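Local coordinates for cell division control protein 45 cdc45 putative (Entamoeba histolytica, PDB 6CC2), which probably takes part in DNA replication as the Cdc45 subunit of the Cdc45-MCM-GINS replicative helicase, at residues 2-8 with 124-130; 183-187 with 225-229. All coordinates share one frame; numbering follows the deposited sequence.

Interaction 1. Residues 2-8 with 124-130; sequences IINGTSF and LITSNEY. With EDO (1,2-ethanediol), chain I.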
ATOM      1  N   ILE A   2       4.574  20.540  16.076  1.00 30.92           N
ATOM      2  CA  ILE A   2       3.708  19.377  16.292  1.00 35.51           C
ATOM      3  C   ILE A   2       2.344  19.867  16.769  1.00 38.31           C
ATOM      4  O   ILE A   2       2.253  20.642  17.734  1.00 41.25           O
ATOM      5  CB  ILE A   2       4.324  18.412  17.314  1.00 43.44           C
ATOM      6  CG1 ILE A   2       5.658  17.859  16.804  1.00 48.00           C
ATOM      7  CG2 ILE A   2       3.353  17.278  17.628  1.00 44.19           C
ATOM      8  CD1 ILE A   2       5.550  17.025  15.572  1.00 54.93           C
ATOM      9  N   ILE A   3       1.289  19.431  16.083  1.00 36.92           N
ATOM     10  CA  ILE A   3      -0.096  19.720  16.467  1.00 38.03           C
ATOM     11  C   ILE A   3      -0.685  18.434  17.029  1.00 34.90           C
ATOM     12  O   ILE A   3      -0.637  17.390  16.372  1.00 38.47           O
ATOM     13  CB  ILE A   3      -0.929  20.212  15.267  1.00 36.59           C
ATOM     14  CG1 ILE A   3      -0.253  21.393  14.573  1.00 36.18           C
ATOM     15  CG2 ILE A   3      -2.334  20.596  15.707  1.00 39.47           C
ATOM     16  CD1 ILE A   3       0.107  22.542  15.491  1.00 43.01           C
ATOM     17  N   ASN A   4      -1.228  18.506  18.229  1.00 32.64           N
ATOM     18  CA  ASN A   4      -1.831  17.359  18.888  1.00 37.21           C
ATOM     19  C   ASN A   4      -3.303  17.662  19.175  1.00 35.08           C
ATOM     20  O   ASN A   4      -3.836  18.690  18.765  1.00 34.96           O
ATOM     21  CB  ASN A   4      -1.053  17.008  20.163  1.00 46.70           C
ATOM     22  CG  ASN A   4      -1.297  17.991  21.286  1.00 59.38           C
ATOM     23  OD1 ASN A   4      -0.754  19.097  21.292  1.00 63.06           O
ATOM     24  ND2 ASN A   4      -2.109  17.591  22.252  1.00 69.55           N
ATOM     25  N   GLY A   5      -3.955  16.752  19.899  1.00 33.25           N
ATOM     26  CA  GLY A   5      -5.390  16.850  20.094  1.00 34.83           C
ATOM     27  C   GLY A   5      -5.836  18.114  20.793  1.00 35.82           C
ATOM     28  O   GLY A   5      -6.952  18.588  20.571  1.00 38.87           O
ATOM     29  N   THR A   6      -4.992  18.662  21.669  1.00 33.79           N
ATOM     30  CA  THR A   6      -5.365  19.880  22.364  1.00 39.05           C
ATOM     31  C   THR A   6      -5.531  21.068  21.422  1.00 38.72           C
ATOM     32  O   THR A   6      -6.074  22.095  21.850  1.00 41.02           O
ATOM     33  CB  THR A   6      -4.319  20.208  23.434  1.00 47.92           C
ATOM     34  OG1 THR A   6      -4.837  21.211  24.312  1.00 64.28           O
ATOM     35  CG2 THR A   6      -3.039  20.715  22.794  1.00 45.41           C
ATOM     36  N   SER A   7      -5.096  20.957  20.169  1.00 38.38           N
ATOM     37  CA  SER A   7      -5.175  22.045  19.206  1.00 38.44           C
ATOM     38  C   SER A   7      -6.168  21.785  18.082  1.00 38.43           C
ATOM     39  O   SER A   7      -6.317  22.636  17.202  1.00 34.26           O
ATOM     40  CB  SER A   7      -3.786  22.311  18.593  1.00 37.67           C
ATOM     41  OG  SER A   7      -2.839  22.609  19.607  1.00 45.23           O
ATOM     42  N   PHE A   8      -6.845  20.635  18.078  1.00 33.92           N
ATOM     43  CA  PHE A   8      -7.726  20.315  16.959  1.00 29.22           C
ATOM     44  C   PHE A   8      -8.886  21.304  16.868  1.00 30.25           C
ATOM     45  O   PHE A   8      -9.319  21.668  15.768  1.00 31.36           O
ATOM     46  CB  PHE A   8      -8.273  18.890  17.092  1.00 29.52           C
ATOM     47  CG  PHE A   8      -7.252  17.801  16.885  1.00 30.37           C
ATOM     48  CD1 PHE A   8      -5.983  18.079  16.418  1.00 31.42           C
ATOM     49  CD2 PHE A   8      -7.585  16.485  17.161  1.00 29.48           C
ATOM     50  CE1 PHE A   8      -5.056  17.056  16.222  1.00 31.75           C
ATOM     51  CE2 PHE A   8      -6.667  15.457  16.978  1.00 28.79           C
ATOM     52  CZ  PHE A   8      -5.402  15.753  16.512  1.00 30.30           C
ATOM     53  N   LEU A 124       2.468  19.750  11.844  1.00 28.55           N
ATOM     54  CA  LEU A 124       2.580  18.296  11.822  1.00 24.27           C
ATOM     55  C   LEU A 124       1.544  17.697  12.767  1.00 25.63           C
ATOM     56  O   LEU A 124       1.685  17.780  13.988  1.00 26.92           O
ATOM     57  CB  LEU A 124       3.991  17.873  12.231  1.00 24.34           C
ATOM     58  CG  LEU A 124       5.149  18.311  11.368  1.00 28.62           C
ATOM     59  CD1 LEU A 124       6.456  18.241  12.142  1.00 26.22           C
ATOM     60  CD2 LEU A 124       5.224  17.433  10.115  1.00 35.13           C
ATOM     61  N   ILE A 125       0.514  17.096  12.218  1.00 21.49           N
ATOM     62  CA  ILE A 125      -0.620  16.633  13.013  1.00 23.73           C
ATOM     63  C   ILE A 125      -0.353  15.229  13.533  1.00 25.29           C
ATOM     64  O   ILE A 125      -0.011  14.315  12.767  1.00 26.05           O
ATOM     65  CB  ILE A 125      -1.928  16.682  12.206  1.00 23.19           C
ATOM     66  CG1 ILE A 125      -2.219  18.111  11.779  1.00 24.12           C
ATOM     67  CG2 ILE A 125      -3.084  16.128  13.030  1.00 23.57           C
ATOM     68  CD1 ILE A 125      -3.403  18.226  10.834  1.00 26.51           C
ATOM     69  N   THR A 126      -0.500  15.063  14.849  1.00 26.76           N
ATOM     70  CA  THR A 126      -0.444  13.761  15.491  1.00 29.34           C
ATOM     71  C   THR A 126      -1.680  13.613  16.365  1.00 29.16           C
ATOM     72  O   THR A 126      -2.320  14.606  16.734  1.00 31.09           O
ATOM     73  CB  THR A 126       0.807  13.598  16.368  1.00 34.93           C
ATOM     74  OG1 THR A 126       0.635  14.371  17.556  1.00 37.99           O
ATOM     75  CG2 THR A 126       2.052  14.070  15.636  1.00 32.96           C
ATOM     76  N   SER A 127      -2.000  12.371  16.711  1.00 29.71           N
ATOM     77  CA  SER A 127      -3.217  12.081  17.462  1.00 33.04           C
ATOM     78  C   SER A 127      -3.054  12.183  18.970  1.00 41.79           C
ATOM     79  O   SER A 127      -4.060  12.100  19.692  1.00 45.89           O
ATOM     80  CB  SER A 127      -3.714  10.683  17.116  1.00 30.31           C
ATOM     81  OG  SER A 127      -2.839   9.711  17.662  1.00 36.07           O
ATOM     82  N   ASN A 128      -1.833  12.365  19.470  1.00 40.70           N
ATOM     83  CA  ASN A 128      -1.625  12.396  20.912  1.00 50.14           C
ATOM     84  C   ASN A 128      -2.480  13.476  21.566  1.00 54.35           C
ATOM     85  O   ASN A 128      -2.952  14.416  20.918  1.00 49.64           O
ATOM     86  CB  ASN A 128      -0.156  12.665  21.239  1.00 63.40           C
ATOM     87  CG  ASN A 128       0.794  11.981  20.284  1.00 75.69           C
ATOM     88  OD1 ASN A 128       0.768  10.759  20.126  1.00 81.81           O
ATOM     89  ND2 ASN A 128       1.633  12.771  19.624  1.00 79.75           N
ATOM     90  N   GLU A 129      -2.674  13.335  22.879  1.00 65.30           N
ATOM     91  CA  GLU A 129      -3.345  14.348  23.681  1.00 78.66           C
ATOM     92  C   GLU A 129      -2.409  15.075  24.636  1.00 88.31           C
ATOM     93  O   GLU A 129      -2.821  16.072  25.240  1.00 90.59           O
ATOM     94  CB  GLU A 129      -4.487  13.720  24.496  1.00 85.38           C
ATOM     95  CG  GLU A 129      -5.701  13.301  23.678  1.00 84.81           C
ATOM     96  CD  GLU A 129      -6.481  14.483  23.128  1.00 81.01           C
ATOM     97  OE1 GLU A 129      -6.407  15.584  23.721  1.00 78.43           O
ATOM     98  OE2 GLU A 129      -7.165  14.308  22.098  1.00 77.54           O
ATOM     99  N   TYR A 130      -1.174  14.608  24.796  1.00 95.69           N
ATOM    100  CA  TYR A 130      -0.248  15.226  25.739  1.00 99.94           C
ATOM    101  C   TYR A 130       0.149  16.630  25.291  1.00 96.62           C
ATOM    102  O   TYR A 130       0.210  16.918  24.095  1.00 92.46           O
ATOM    103  CB  TYR A 130       1.000  14.353  25.928  1.00105.28           C
ATOM    104  CG  TYR A 130       1.699  13.947  24.647  1.00110.67           C
ATOM    105  CD1 TYR A 130       2.262  14.898  23.803  1.00120.23           C
ATOM    106  CD2 TYR A 130       1.820  12.611  24.296  1.00109.67           C
ATOM    107  CE1 TYR A 130       2.902  14.530  22.636  1.00125.64           C
ATOM    108  CE2 TYR A 130       2.465  12.238  23.133  1.00115.87           C
ATOM    109  CZ  TYR A 130       3.005  13.200  22.309  1.00126.77           C
ATOM    110  OH  TYR A 130       3.647  12.835  21.147  1.00134.88           O
TER
HETATM  111  C1  EDO I 608       3.893  17.817  23.334  1.00 64.98           C
HETATM  112  O1  EDO I 608       3.351  17.540  24.630  1.00 60.82           O
HETATM  113  C2  EDO I 608       5.149  16.983  23.108  1.00 66.81           C
HETATM  114  O2  EDO I 608       5.555  17.094  21.742  1.00 71.05           O
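The carbonyl oxygen of Ile3 is approached by three groups of residues 125 and 126. Thr126 N donates the main hydrogen bond, 2.8 Å long, with the N-H aimed nearly along the C=O axis of Ile3. Thr126 OG1 adds a weak bond at 3.5 Å, and Ile125 CA makes a CA-H...O contact. Thr126 OG1 gets there because it stands between the backbone N and the carbonyl carbon (chi1 74°), while its CG2 lies against Ile2 CG2. This is the edge of a parallel sheet, in which strand 2-3 runs outermost beside strand 122-125, in the alpha/beta domain that Cdc45 has in common with RecJ-like DHH proteins. One residue pair earlier, Ile3 N reaches Leu124 O at 2.7 Å; the N-H is straight, but it arrives from above the carbonyl plane. On the sheet face of Ile2 and Leu124, their CD1 methyls meet at 3.8 Å, with Phe112 packing against both side chains. Ile3 and Ile125 occupy the other face.

Beyond the strands the two segments stay close as loops. Gly5 N donates to Asn128 O at 2.7 Å, a single backbone bond between the loops beyond the strands, and Asn4 CB sits beside the same oxygen. The chain then turns into helix 8-20, where Phe8 folds back over the loop. Its CG is anti to the carbonyl carbon (chi1 -70°), which sends the ring toward the second segment. Gly5 CA lies over the centre of one face of this ring, while Ile125 CG2 approaches Phe8 CE1 obliquely at 3.9 Å. At the ring edge, near its plane, Phe8 CZ stands 3.3 Å from Thr126 O.

Interaction 2. Residues 183-187 with 225-229; sequences GRVAL and AIQYF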
ATOM      1  N   GLY A 183      -5.172   7.578   8.227  1.00 19.97           N
ATOM      2  CA  GLY A 183      -6.607   7.487   8.465  1.00 19.58           C
ATOM      3  C   GLY A 183      -6.965   7.482   9.932  1.00 20.13           C
ATOM      4  O   GLY A 183      -7.991   8.047  10.332  1.00 20.73           O
ATOM      5  N   ARG A 184      -6.123   6.867  10.761  1.00 18.24           N
ATOM      6  CA  ARG A 184      -6.360   6.858  12.195  1.00 20.77           C
ATOM      7  C   ARG A 184      -6.276   8.268  12.778  1.00 21.76           C
ATOM      8  O   ARG A 184      -7.043   8.623  13.682  1.00 22.46           O
ATOM      9  CB  ARG A 184      -5.347   5.928  12.869  1.00 19.97           C
ATOM     10  CG  ARG A 184      -5.313   6.007  14.344  1.00 22.31           C
ATOM     11  CD  ARG A 184      -6.582   5.447  14.989  1.00 32.07           C
ATOM     12  NE  ARG A 184      -6.392   5.276  16.429  1.00 35.84           N
ATOM     13  CZ  ARG A 184      -5.958   4.155  17.000  1.00 35.29           C
ATOM     14  NH1 ARG A 184      -5.688   3.085  16.265  1.00 34.09           N
ATOM     15  NH2 ARG A 184      -5.807   4.100  18.311  1.00 33.45           N
ATOM     16  N   VAL A 185      -5.352   9.088  12.267  1.00 20.31           N
ATOM     17  CA  VAL A 185      -5.249  10.466  12.731  1.00 21.88           C
ATOM     18  C   VAL A 185      -6.509  11.244  12.368  1.00 22.26           C
ATOM     19  O   VAL A 185      -7.015  12.037  13.171  1.00 21.90           O
ATOM     20  CB  VAL A 185      -3.990  11.139  12.159  1.00 25.00           C
ATOM     21  CG1 VAL A 185      -3.981  12.638  12.520  1.00 27.43           C
ATOM     22  CG2 VAL A 185      -2.739  10.476  12.680  1.00 25.33           C
ATOM     23  N   ALA A 186      -7.022  11.050  11.149  1.00 21.83           N
ATOM     24  CA  ALA A 186      -8.256  11.735  10.762  1.00 20.20           C
ATOM     25  C   ALA A 186      -9.407  11.320  11.673  1.00 19.69           C
ATOM     26  O   ALA A 186     -10.206  12.172  12.114  1.00 19.96           O
ATOM     27  CB  ALA A 186      -8.593  11.451   9.303  1.00 17.52           C
ATOM     28  N   LEU A 187      -9.493  10.029  11.985  1.00 19.53           N
ATOM     29  CA  LEU A 187     -10.484   9.530  12.939  1.00 20.26           C
ATOM     30  C   LEU A 187     -10.298  10.173  14.303  1.00 20.78           C
ATOM     31  O   LEU A 187     -11.280  10.527  14.975  1.00 22.22           O
ATOM     32  CB  LEU A 187     -10.388   8.008  13.063  1.00 20.14           C
ATOM     33  CG  LEU A 187     -11.286   7.364  14.118  1.00 24.70           C
ATOM     34  CD1 LEU A 187     -12.779   7.519  13.779  1.00 29.42           C
ATOM     35  CD2 LEU A 187     -10.910   5.871  14.250  1.00 25.97           C
ATOM     36  N   ALA A 225      -4.491  -1.849  16.918  1.00 20.53           N
ATOM     37  CA  ALA A 225      -5.403  -0.916  16.253  1.00 22.67           C
ATOM     38  C   ALA A 225      -6.826  -1.455  16.254  1.00 22.13           C
ATOM     39  O   ALA A 225      -7.784  -0.736  16.568  1.00 21.50           O
ATOM     40  CB  ALA A 225      -4.933  -0.656  14.824  1.00 23.30           C
ATOM     41  N   ILE A 226      -6.990  -2.732  15.911  1.00 21.27           N
ATOM     42  CA  ILE A 226      -8.313  -3.340  15.936  1.00 23.58           C
ATOM     43  C   ILE A 226      -8.915  -3.236  17.334  1.00 24.40           C
ATOM     44  O   ILE A 226     -10.105  -2.940  17.497  1.00 22.99           O
ATOM     45  CB  ILE A 226      -8.233  -4.800  15.452  1.00 23.04           C
ATOM     46  CG1 ILE A 226      -7.680  -4.840  14.034  1.00 22.96           C
ATOM     47  CG2 ILE A 226      -9.586  -5.470  15.541  1.00 27.11           C
ATOM     48  CD1 ILE A 226      -8.466  -3.964  13.030  1.00 25.63           C
ATOM     49  N   GLN A 227      -8.109  -3.493  18.372  1.00 23.55           N
ATOM     50  CA  GLN A 227      -8.622  -3.415  19.735  1.00 22.29           C
ATOM     51  C   GLN A 227      -9.154  -2.014  20.039  1.00 22.94           C
ATOM     52  O   GLN A 227     -10.113  -1.868  20.807  1.00 23.16           O
ATOM     53  CB  GLN A 227      -7.542  -3.799  20.743  1.00 24.54           C
ATOM     54  CG  GLN A 227      -8.038  -3.894  22.171  1.00 31.97           C
ATOM     55  CD  GLN A 227      -9.017  -5.034  22.368  1.00 35.50           C
ATOM     56  OE1 GLN A 227      -8.781  -6.154  21.911  1.00 36.08           O
ATOM     57  NE2 GLN A 227     -10.129  -4.752  23.034  1.00 34.06           N
ATOM     58  N   TYR A 228      -8.533  -0.980  19.476  1.00 22.38           N
ATOM     59  CA  TYR A 228      -9.046   0.382  19.651  1.00 23.88           C
ATOM     60  C   TYR A 228     -10.439   0.513  19.055  1.00 23.68           C
ATOM     61  O   TYR A 228     -11.339   1.111  19.678  1.00 23.27           O
ATOM     62  CB  TYR A 228      -8.099   1.391  19.013  1.00 24.93           C
ATOM     63  CG  TYR A 228      -8.490   2.839  19.236  1.00 25.23           C
ATOM     64  CD1 TYR A 228      -8.298   3.431  20.476  1.00 26.47           C
ATOM     65  CD2 TYR A 228      -9.012   3.608  18.217  1.00 28.81           C
ATOM     66  CE1 TYR A 228      -8.646   4.746  20.708  1.00 31.52           C
ATOM     67  CE2 TYR A 228      -9.341   4.945  18.436  1.00 29.72           C
ATOM     68  CZ  TYR A 228      -9.160   5.492  19.678  1.00 33.22           C
ATOM     69  OH  TYR A 228      -9.496   6.813  19.921  1.00 41.73           O
ATOM     70  N   PHE A 229     -10.644  -0.063  17.861  1.00 23.14           N
ATOM     71  CA  PHE A 229     -11.965  -0.024  17.242  1.00 22.37           C
ATOM     72  C   PHE A 229     -12.964  -0.831  18.061  1.00 22.60           C
ATOM     73  O   PHE A 229     -14.113  -0.419  18.233  1.00 21.80           O
ATOM     74  CB  PHE A 229     -11.916  -0.571  15.823  1.00 21.74           C
ATOM     75  CG  PHE A 229     -10.865   0.051  14.941  1.00 20.30           C
ATOM     76  CD1 PHE A 229     -10.497   1.371  15.089  1.00 21.47           C
ATOM     77  CD2 PHE A 229     -10.273  -0.695  13.952  1.00 21.29           C
ATOM     78  CE1 PHE A 229      -9.515   1.924  14.275  1.00 25.41           C
ATOM     79  CE2 PHE A 229      -9.292  -0.149  13.112  1.00 22.13           C
ATOM     80  CZ  PHE A 229      -8.926   1.155  13.282  1.00 23.51           C
TER
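Arg184 lays its guanidinium flat on the ring of Tyr228, a cation-pi stack with the two planes only 10° apart. The cation is displaced from the ring axis: CZ is 3.8 Å from the ring centroid and 29° off its normal. The overlap falls at the CG-CD2 corner of the ring, where Arg184 NH2 is 3.1 Å from Tyr228 CG, while NE projects beyond the CD2-CE2 bond. Arg184 CG is anti to the backbone N; with chi1 and chi3 extended and a bend at chi2, the chain reaches across, and a last turn at chi4 sets the guanidinium plane. Tyr228 meets it with CG likewise anti to its own backbone N, its CB pointing toward helix 182-192.

Away from this stack the fit slackens. Ala225 CA lies at the edge of the guanidinium, 4.0 Å from Arg184 NH1. Deeper in, Leu187 CD2 approaches Phe229 CE1 at 4.2 Å, and these two buried side chains supply the apolar floor of the contact. Arg184 and Tyr228 lie above that floor, both partly exposed, toward the solvent side. Arg184 NE also has a long, weak ion pair with Glu180.

The axes of helical segments 183-187 and 225-229 approach to 13.0 Å and are inclined at 25°, so the backbones stay well separated and long side chains do the bridging. Helix 199-213 backs the contact, receiving Leu187 on Met200 and Tyr201, Phe229 on Ala205 and Ala225 on Val208. The result is a small group of consecutive helices, 182-192, 199-213 and 219-233, whose first and last members run roughly parallel and are linked across their outer side by a stacked arginine-tyrosine cation-pi pair.

How the interactions relate
Helix 182-192 joins the two contacts, whose centres lie about 15 Å apart on the same side of the chain's centre. Interaction 1 closes the edge of the parallel sheet, bringing residues 2-8 against a segment 116 residues further on; interaction 2 opens later in the sequence, after the unmodelled residues 131-170. They touch directly where Ile125 CG2 packs at 3.6 Å on Val185 CG1. One side of helix 182-192 packs on the sheet face carrying Ile125, beside the edge strand, while Arg184 and Leu187 reach out to helix 219-233. In series, the contacts mark a passage from the N-terminal alpha/beta sheet to the helical region that follows it.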